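Local atomic coordinates of D-alanyl-D-alanine carboxypeptidase (Penicillin binding protein) family protein (Francisella tularensis subsp. tularensis, PDB entry 6OSU), a protein that probably removes the C-terminal D-alanine from peptidoglycan precursor peptides, as a serine-type D-Ala-D-Ala carboxypeptidase of the peptidase S11 family. Residues A[265-278]-A[288-300]. Numbering follows the deposited sequence.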
ATOM      1  N   ASN A 265      -4.188  -4.299  13.859  1.00 70.02           N
ATOM      2  CA  ASN A 265      -3.912  -3.012  13.225  1.00 65.42           C
ATOM      3  C   ASN A 265      -4.895  -2.007  13.812  1.00 65.52           C
ATOM      4  O   ASN A 265      -6.035  -1.877  13.363  1.00 65.65           O
ATOM      5  CB  ASN A 265      -4.028  -3.108  11.710  1.00 61.47           C
ATOM      6  CG  ASN A 265      -3.726  -1.792  11.020  1.00 60.21           C
ATOM      7  OD1 ASN A 265      -3.225  -0.853  11.639  1.00 59.55           O
ATOM      8  ND2 ASN A 265      -4.027  -1.717   9.728  1.00 59.90           N
ATOM      9  N   ARG A 266      -4.435  -1.285  14.838  1.00 64.82           N
ATOM     10  CA  ARG A 266      -5.302  -0.347  15.543  1.00 65.42           C
ATOM     11  C   ARG A 266      -5.834   0.742  14.620  1.00 63.07           C
ATOM     12  O   ARG A 266      -6.896   1.317  14.887  1.00 63.55           O
ATOM     13  CB  ARG A 266      -4.547   0.278  16.716  1.00 67.58           C
ATOM     14  CG  ARG A 266      -4.215  -0.692  17.840  1.00 69.30           C
ATOM     15  CD  ARG A 266      -5.482  -1.305  18.394  1.00 72.49           C
ATOM     16  NE  ARG A 266      -6.497  -0.286  18.650  1.00 76.15           N
ATOM     17  CZ  ARG A 266      -7.771  -0.548  18.922  1.00 78.07           C
ATOM     18  NH1 ARG A 266      -8.196  -1.804  18.976  1.00 77.50           N
ATOM     19  NH2 ARG A 266      -8.621   0.446  19.136  1.00 80.77           N
ATOM     20  N   LEU A 267      -5.118   1.032  13.530  1.00 60.46           N
ATOM     21  CA  LEU A 267      -5.520   2.106  12.629  1.00 58.88           C
ATOM     22  C   LEU A 267      -6.906   1.878  12.042  1.00 58.60           C
ATOM     23  O   LEU A 267      -7.607   2.847  11.723  1.00 60.02           O
ATOM     24  CB  LEU A 267      -4.493   2.254  11.506  1.00 56.25           C
ATOM     25  CG  LEU A 267      -3.517   3.425  11.603  1.00 55.19           C
ATOM     26  CD1 LEU A 267      -2.750   3.383  12.911  1.00 55.52           C
ATOM     27  CD2 LEU A 267      -2.564   3.406  10.420  1.00 53.56           C
ATOM     28  N   LEU A 268      -7.317   0.615  11.886  1.00 57.36           N
ATOM     29  CA  LEU A 268      -8.648   0.329  11.353  1.00 59.15           C
ATOM     30  C   LEU A 268      -9.731   1.004  12.182  1.00 63.69           C
ATOM     31  O   LEU A 268     -10.726   1.493  11.635  1.00 66.30           O
ATOM     32  CB  LEU A 268      -8.890  -1.180  11.309  1.00 57.49           C
ATOM     33  CG  LEU A 268      -8.051  -2.018  10.351  1.00 55.54           C
ATOM     34  CD1 LEU A 268      -8.514  -3.465  10.406  1.00 56.24           C
ATOM     35  CD2 LEU A 268      -8.141  -1.464   8.937  1.00 54.51           C
ATOM     36  N   PHE A 269      -9.552   1.045  13.499  1.00 65.35           N
ATOM     37  CA  PHE A 269     -10.557   1.592  14.399  1.00 69.39           C
ATOM     38  C   PHE A 269     -10.389   3.086  14.636  1.00 70.83           C
ATOM     39  O   PHE A 269     -11.382   3.780  14.890  1.00 73.51           O
ATOM     40  CB  PHE A 269     -10.512   0.859  15.746  1.00 70.24           C
ATOM     41  CG  PHE A 269     -10.443  -0.640  15.622  1.00 69.48           C
ATOM     42  CD1 PHE A 269     -11.596  -1.409  15.673  1.00 70.92           C
ATOM     43  CD2 PHE A 269      -9.223  -1.281  15.454  1.00 67.44           C
ATOM     44  CE1 PHE A 269     -11.534  -2.788  15.557  1.00 70.24           C
ATOM     45  CE2 PHE A 269      -9.153  -2.657  15.335  1.00 66.50           C
ATOM     46  CZ  PHE A 269     -10.311  -3.412  15.388  1.00 68.36           C
ATOM     47  N   THR A 270      -9.161   3.599  14.557  1.00 69.36           N
ATOM     48  CA  THR A 270      -8.866   4.977  14.933  1.00 71.42           C
ATOM     49  C   THR A 270      -8.736   5.920  13.742  1.00 72.06           C
ATOM     50  O   THR A 270      -9.258   7.038  13.792  1.00 76.25           O
ATOM     51  CB  THR A 270      -7.579   5.032  15.764  1.00 70.46           C
ATOM     52  OG1 THR A 270      -6.481   4.523  14.995  1.00 67.40           O
ATOM     53  CG2 THR A 270      -7.732   4.200  17.030  1.00 71.38           C
ATOM     54  N   PHE A 271      -8.061   5.508  12.673  1.00 68.87           N
ATOM     55  CA  PHE A 271      -7.775   6.392  11.549  1.00 68.33           C
ATOM     56  C   PHE A 271      -8.902   6.307  10.526  1.00 71.56           C
ATOM     57  O   PHE A 271      -9.220   5.219  10.033  1.00 71.54           O
ATOM     58  CB  PHE A 271      -6.436   6.030  10.907  1.00 62.91           C
ATOM     59  CG  PHE A 271      -5.861   7.119  10.042  1.00 60.86           C
ATOM     60  CD1 PHE A 271      -4.912   7.993  10.550  1.00 60.48           C
ATOM     61  CD2 PHE A 271      -6.263   7.263   8.724  1.00 59.03           C
ATOM     62  CE1 PHE A 271      -4.377   8.991   9.758  1.00 60.23           C
ATOM     63  CE2 PHE A 271      -5.735   8.260   7.928  1.00 58.56           C
ATOM     64  CZ  PHE A 271      -4.790   9.125   8.443  1.00 59.36           C
ATOM     65  N   ASP A 272      -9.496   7.455  10.205  1.00 75.65           N
ATOM     66  CA  ASP A 272     -10.595   7.493   9.250  1.00 79.22           C
ATOM     67  C   ASP A 272     -10.090   7.183   7.846  1.00 77.09           C
ATOM     68  O   ASP A 272      -9.178   7.846   7.341  1.00 77.21           O
ATOM     69  CB  ASP A 272     -11.270   8.862   9.272  1.00 85.24           C
ATOM     70  CG  ASP A 272     -12.749   8.788   8.949  1.00 90.57           C
ATOM     71  OD1 ASP A 272     -13.555   8.650   9.896  1.00 93.79           O
ATOM     72  OD2 ASP A 272     -13.109   8.858   7.751  1.00 92.07           O
ATOM     73  N   GLY A 273     -10.682   6.171   7.216  1.00 74.88           N
ATOM     74  CA  GLY A 273     -10.318   5.803   5.865  1.00 72.03           C
ATOM     75  C   GLY A 273      -9.209   4.778   5.745  1.00 68.49           C
ATOM     76  O   GLY A 273      -8.824   4.438   4.619  1.00 67.93           O
ATOM     77  N   ALA A 274      -8.685   4.278   6.859  1.00 66.51           N
ATOM     78  CA  ALA A 274      -7.646   3.258   6.820  1.00 63.51           C
ATOM     79  C   ALA A 274      -8.270   1.893   6.558  1.00 63.39           C
ATOM     80  O   ALA A 274      -9.227   1.497   7.232  1.00 64.21           O
ATOM     81  CB  ALA A 274      -6.865   3.243   8.132  1.00 61.98           C
ATOM     82  N   ASP A 275      -7.725   1.167   5.577  1.00 62.12           N
ATOM     83  CA  ASP A 275      -8.220  -0.165   5.256  1.00 62.60           C
ATOM     84  C   ASP A 275      -7.118  -1.218   5.229  1.00 58.63           C
ATOM     85  O   ASP A 275      -7.370  -2.345   4.784  1.00 59.13           O
ATOM     86  CB  ASP A 275      -8.968  -0.163   3.917  1.00 65.36           C
ATOM     87  CG  ASP A 275      -8.210   0.564   2.819  1.00 65.30           C
ATOM     88  OD1 ASP A 275      -8.872   1.122   1.918  1.00 67.22           O
ATOM     89  OD2 ASP A 275      -6.963   0.591   2.859  1.00 63.45           O
ATOM     90  N   GLY A 276      -5.914  -0.892   5.697  1.00 55.51           N
ATOM     91  CA  GLY A 276      -4.817  -1.844   5.691  1.00 54.12           C
ATOM     92  C   GLY A 276      -3.703  -1.361   6.592  1.00 55.08           C
ATOM     93  O   GLY A 276      -3.742  -0.249   7.122  1.00 57.65           O
ATOM     94  N   MET A 277      -2.694  -2.213   6.757  1.00 53.44           N
ATOM     95  CA  MET A 277      -2.621  -3.500   6.070  1.00 51.94           C
ATOM     96  C   MET A 277      -2.200  -4.620   7.028  1.00 50.43           C
ATOM     97  O   MET A 277      -2.965  -5.546   7.277  1.00 50.27           O
ATOM     98  CB  MET A 277      -1.644  -3.415   4.889  1.00 50.90           C
ATOM     99  CG  MET A 277      -1.599  -4.642   3.990  1.00 52.42           C
ATOM    100  SD  MET A 277      -0.593  -4.417   2.490  1.00 53.90           S
ATOM    101  CE  MET A 277      -1.109  -5.827   1.515  1.00 54.49           C
ATOM    102  N   LYS A 278      -0.989  -4.525   7.577  1.00 49.40           N
ATOM    103  CA  LYS A 278      -0.400  -5.637   8.308  1.00 50.26           C
ATOM    104  C   LYS A 278       0.608  -5.130   9.330  1.00 50.93           C
ATOM    105  O   LYS A 278       1.381  -4.208   9.050  1.00 50.84           O
ATOM    106  CB  LYS A 278       0.296  -6.614   7.354  1.00 51.07           C
ATOM    107  CG  LYS A 278       0.757  -7.908   7.998  1.00 52.91           C
ATOM    108  CD  LYS A 278      -0.430  -8.789   8.324  1.00 55.27           C
ATOM    109  CE  LYS A 278      -0.006 -10.061   9.040  1.00 58.28           C
ATOM    110  NZ  LYS A 278       0.426  -9.806  10.441  1.00 60.10           N
ATOM    111  N   CYS A 288       6.445  -3.000  13.585  1.00 55.78           N
ATOM    112  CA  CYS A 288       6.361  -2.537  12.209  1.00 53.38           C
ATOM    113  C   CYS A 288       4.913  -2.506  11.751  1.00 50.60           C
ATOM    114  O   CYS A 288       4.073  -3.266  12.238  1.00 50.43           O
ATOM    115  CB  CYS A 288       7.169  -3.434  11.271  1.00 54.23           C
ATOM    116  SG  CYS A 288       8.867  -3.680  11.797  1.00 58.09           S
ATOM    117  N   LEU A 289       4.629  -1.623  10.797  1.00 49.20           N
ATOM    118  CA  LEU A 289       3.289  -1.505  10.242  1.00 48.23           C
ATOM    119  C   LEU A 289       3.377  -1.086   8.784  1.00 47.93           C
ATOM    120  O   LEU A 289       4.022  -0.083   8.456  1.00 48.38           O
ATOM    121  CB  LEU A 289       2.449  -0.497  11.034  1.00 49.09           C
ATOM    122  CG  LEU A 289       1.042  -0.183  10.516  1.00 48.53           C
ATOM    123  CD1 LEU A 289       0.218  -1.453  10.350  1.00 47.97           C
ATOM    124  CD2 LEU A 289       0.340   0.796  11.448  1.00 48.49           C
ATOM    125  N   VAL A 290       2.755  -1.874   7.914  1.00 46.69           N
ATOM    126  CA  VAL A 290       2.403  -1.446   6.568  1.00 44.75           C
ATOM    127  C   VAL A 290       0.941  -1.037   6.616  1.00 44.73           C
ATOM    128  O   VAL A 290       0.075  -1.849   6.961  1.00 45.63           O
ATOM    129  CB  VAL A 290       2.643  -2.556   5.533  1.00 44.15           C
ATOM    130  CG1 VAL A 290       2.163  -2.118   4.156  1.00 43.32           C
ATOM    131  CG2 VAL A 290       4.122  -2.948   5.497  1.00 43.46           C
ATOM    132  N   SER A 291       0.660   0.226   6.312  1.00 44.64           N
ATOM    133  CA  SER A 291      -0.693   0.750   6.415  1.00 47.41           C
ATOM    134  C   SER A 291      -1.044   1.528   5.156  1.00 49.38           C
ATOM    135  O   SER A 291      -0.170   2.029   4.442  1.00 50.74           O
ATOM    136  CB  SER A 291      -0.855   1.647   7.646  1.00 48.74           C
ATOM    137  OG  SER A 291      -0.032   2.795   7.539  1.00 50.11           O
ATOM    138  N   SER A 292      -2.344   1.623   4.894  1.00 49.37           N
ATOM    139  CA  SER A 292      -2.851   2.366   3.753  1.00 50.54           C
ATOM    140  C   SER A 292      -4.155   3.044   4.137  1.00 52.28           C
ATOM    141  O   SER A 292      -4.990   2.455   4.828  1.00 52.43           O
ATOM    142  CB  SER A 292      -3.068   1.453   2.540  1.00 51.79           C
ATOM    143  OG  SER A 292      -3.336   2.216   1.376  1.00 53.37           O
ATOM    144  N   ALA A 293      -4.321   4.285   3.692  1.00 54.27           N
ATOM    145  CA  ALA A 293      -5.524   5.051   3.975  1.00 57.90           C
ATOM    146  C   ALA A 293      -5.956   5.782   2.714  1.00 59.68           C
ATOM    147  O   ALA A 293      -5.119   6.295   1.968  1.00 57.50           O
ATOM    148  CB  ALA A 293      -5.302   6.054   5.117  1.00 58.57           C
ATOM    149  N   LYS A 294      -7.265   5.823   2.484  1.00 64.29           N
ATOM    150  CA  LYS A 294      -7.846   6.470   1.317  1.00 69.01           C
ATOM    151  C   LYS A 294      -8.825   7.540   1.778  1.00 73.64           C
ATOM    152  O   LYS A 294      -9.641   7.295   2.673  1.00 73.84           O
ATOM    153  CB  LYS A 294      -8.550   5.445   0.421  1.00 70.16           C
ATOM    154  CG  LYS A 294      -9.060   6.005  -0.896  1.00 72.67           C
ATOM    155  CD  LYS A 294      -9.576   4.897  -1.803  1.00 73.69           C
ATOM    156  CE  LYS A 294      -9.854   5.417  -3.207  1.00 76.56           C
ATOM    157  NZ  LYS A 294     -10.379   4.360  -4.117  1.00 78.08           N
ATOM    158  N   GLN A 295      -8.737   8.724   1.179  1.00 78.66           N
ATOM    159  CA  GLN A 295      -9.667   9.809   1.487  1.00 84.94           C
ATOM    160  C   GLN A 295      -9.895  10.609   0.215  1.00 87.89           C
ATOM    161  O   GLN A 295      -8.984  11.289  -0.264  1.00 87.95           O
ATOM    162  CB  GLN A 295      -9.138  10.696   2.610  1.00 87.46           C
ATOM    163  CG  GLN A 295      -9.573  10.239   3.992  1.00 90.05           C
ATOM    164  CD  GLN A 295      -8.959  11.061   5.106  1.00 92.64           C
ATOM    165  OE1 GLN A 295      -8.217  12.013   4.856  1.00 94.04           O
ATOM    166  NE2 GLN A 295      -9.262  10.695   6.346  1.00 93.39           N
ATOM    167  N   ASP A 296     -11.109  10.512  -0.329  1.00 90.52           N
ATOM    168  CA  ASP A 296     -11.509  11.230  -1.537  1.00 94.55           C
ATOM    169  C   ASP A 296     -10.586  10.888  -2.711  1.00 91.33           C
ATOM    170  O   ASP A 296      -9.902  11.742  -3.282  1.00 91.48           O
ATOM    171  CB  ASP A 296     -11.567  12.741  -1.284  1.00 99.70           C
ATOM    172  CG  ASP A 296     -12.199  13.502  -2.435  1.00106.74           C
ATOM    173  OD1 ASP A 296     -11.529  14.379  -3.019  1.00108.20           O
ATOM    174  OD2 ASP A 296     -13.374  13.220  -2.755  1.00110.65           O
ATOM    175  N   GLY A 297     -10.573   9.600  -3.052  1.00 88.02           N
ATOM    176  CA  GLY A 297      -9.880   9.116  -4.232  1.00 84.97           C
ATOM    177  C   GLY A 297      -8.369   9.079  -4.096  1.00 79.50           C
ATOM    178  O   GLY A 297      -7.663   8.545  -4.959  1.00 79.14           O
ATOM    179  N   GLU A 298      -7.857   9.646  -3.007  1.00 75.31           N
ATOM    180  CA  GLU A 298      -6.420   9.761  -2.777  1.00 70.34           C
ATOM    181  C   GLU A 298      -5.997   8.732  -1.728  1.00 64.11           C
ATOM    182  O   GLU A 298      -6.349   8.852  -0.549  1.00 64.36           O
ATOM    183  CB  GLU A 298      -6.058  11.182  -2.345  1.00 71.69           C
ATOM    184  CG  GLU A 298      -4.572  11.464  -2.253  1.00 70.64           C
ATOM    185  CD  GLU A 298      -3.943  11.772  -3.604  1.00 72.58           C
ATOM    186  OE1 GLU A 298      -4.599  11.556  -4.647  1.00 74.81           O
ATOM    187  OE2 GLU A 298      -2.782  12.234  -3.621  1.00 71.67           O
ATOM    188  N   ARG A 299      -5.255   7.717  -2.161  1.00 58.49           N
ATOM    189  CA  ARG A 299      -4.781   6.652  -1.290  1.00 54.24           C
ATOM    190  C   ARG A 299      -3.273   6.749  -1.118  1.00 52.22           C
ATOM    191  O   ARG A 299      -2.533   6.926  -2.092  1.00 52.00           O
ATOM    192  CB  ARG A 299      -5.137   5.268  -1.843  1.00 53.05           C
ATOM    193  CG  ARG A 299      -4.407   4.138  -1.132  1.00 50.71           C
ATOM    194  CD  ARG A 299      -4.641   2.789  -1.781  1.00 52.04           C
ATOM    195  NE  ARG A 299      -6.043   2.394  -1.730  1.00 55.48           N
ATOM    196  CZ  ARG A 299      -6.641   1.898  -0.652  1.00 55.75           C
ATOM    197  NH1 ARG A 299      -5.962   1.735   0.477  1.00 53.69           N
ATOM    198  NH2 ARG A 299      -7.923   1.567  -0.702  1.00 58.23           N
ATOM    199  N   PHE A 300      -2.821   6.621   0.125  1.00 50.61           N
ATOM    200  CA  PHE A 300      -1.403   6.608   0.439  1.00 49.60           C
ATOM    201  C   PHE A 300      -1.032   5.302   1.122  1.00 48.10           C
ATOM    202  O   PHE A 300      -1.848   4.685   1.812  1.00 47.47           O
ATOM    203  CB  PHE A 300      -1.013   7.794   1.330  1.00 48.62           C
ATOM    204  CG  PHE A 300      -0.820   9.074   0.573  1.00 49.26           C
ATOM    205  CD1 PHE A 300       0.371   9.327  -0.089  1.00 48.11           C
ATOM    206  CD2 PHE A 300      -1.832  10.019   0.513  1.00 50.59           C
ATOM    207  CE1 PHE A 300       0.553  10.503  -0.792  1.00 49.80           C
ATOM    208  CE2 PHE A 300      -1.658  11.198  -0.187  1.00 52.25           C
ATOM    209  CZ  PHE A 300      -0.464  11.443  -0.842  1.00 51.69           C
TER
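Strand 274-278 runs antiparallel to strand 288-295, their axes 4.6 Å apart, as edge and neighbour in the five-stranded sheet of the penicillin-binding domain. Ala274 pairs with Ala293 and Lys278 with Val290, but two classic bulges interrupt the pairing: Asp275 and Gly276 both face Ser292, and Met277, which follows a cis peptide bond, shares Val290 with Lys278. Within the second bulge, Lys278 N donates to Val290 O at 2.9 Å, and Val290 N returns a bond to Lys278 O.

At the first bulge the carboxylate of Asp275 reaches Arg299, on the next strand in. Arg299 NH2 meets Asp275 OD1 and Arg299 NH1 meets Asp275 OD2, each at 2.8 Å, end-on, with carboxylate and guanidinium only 20° from coplanar. Asp275 reaches this position with CG between its backbone N and carbonyl carbon (chi1 47°). Arg299 NH1 also donates to Ser292 OG at 2.8 Å, and that hydroxyl in turn donates a hydrogen bond to Phe300 O; Tyr194 OH bonds Asp275 OD2 as well.

On the helix 310-327 side, Leu267 CD2 rests on Ser291 CB, Leu289 crosses Asn265 at about a right angle, and the Phe271 ring meets Ala293 CB obliquely, CE2 3.6 Å away. Toward helices 66-79 and 176-189, Met277 lies alongside Val290, Met277 SD 4.0 Å from Val290 CG1.

Bidentate pairing and the shared hydroxyl fix the rotation of the guanidinium and tie three strands together. At the other end, Lys278, the predicted substrate-binding lysine, is held by its backbone while its NZ bonds Ser124 OG, consistent with the edge strand forming one wall of the active site.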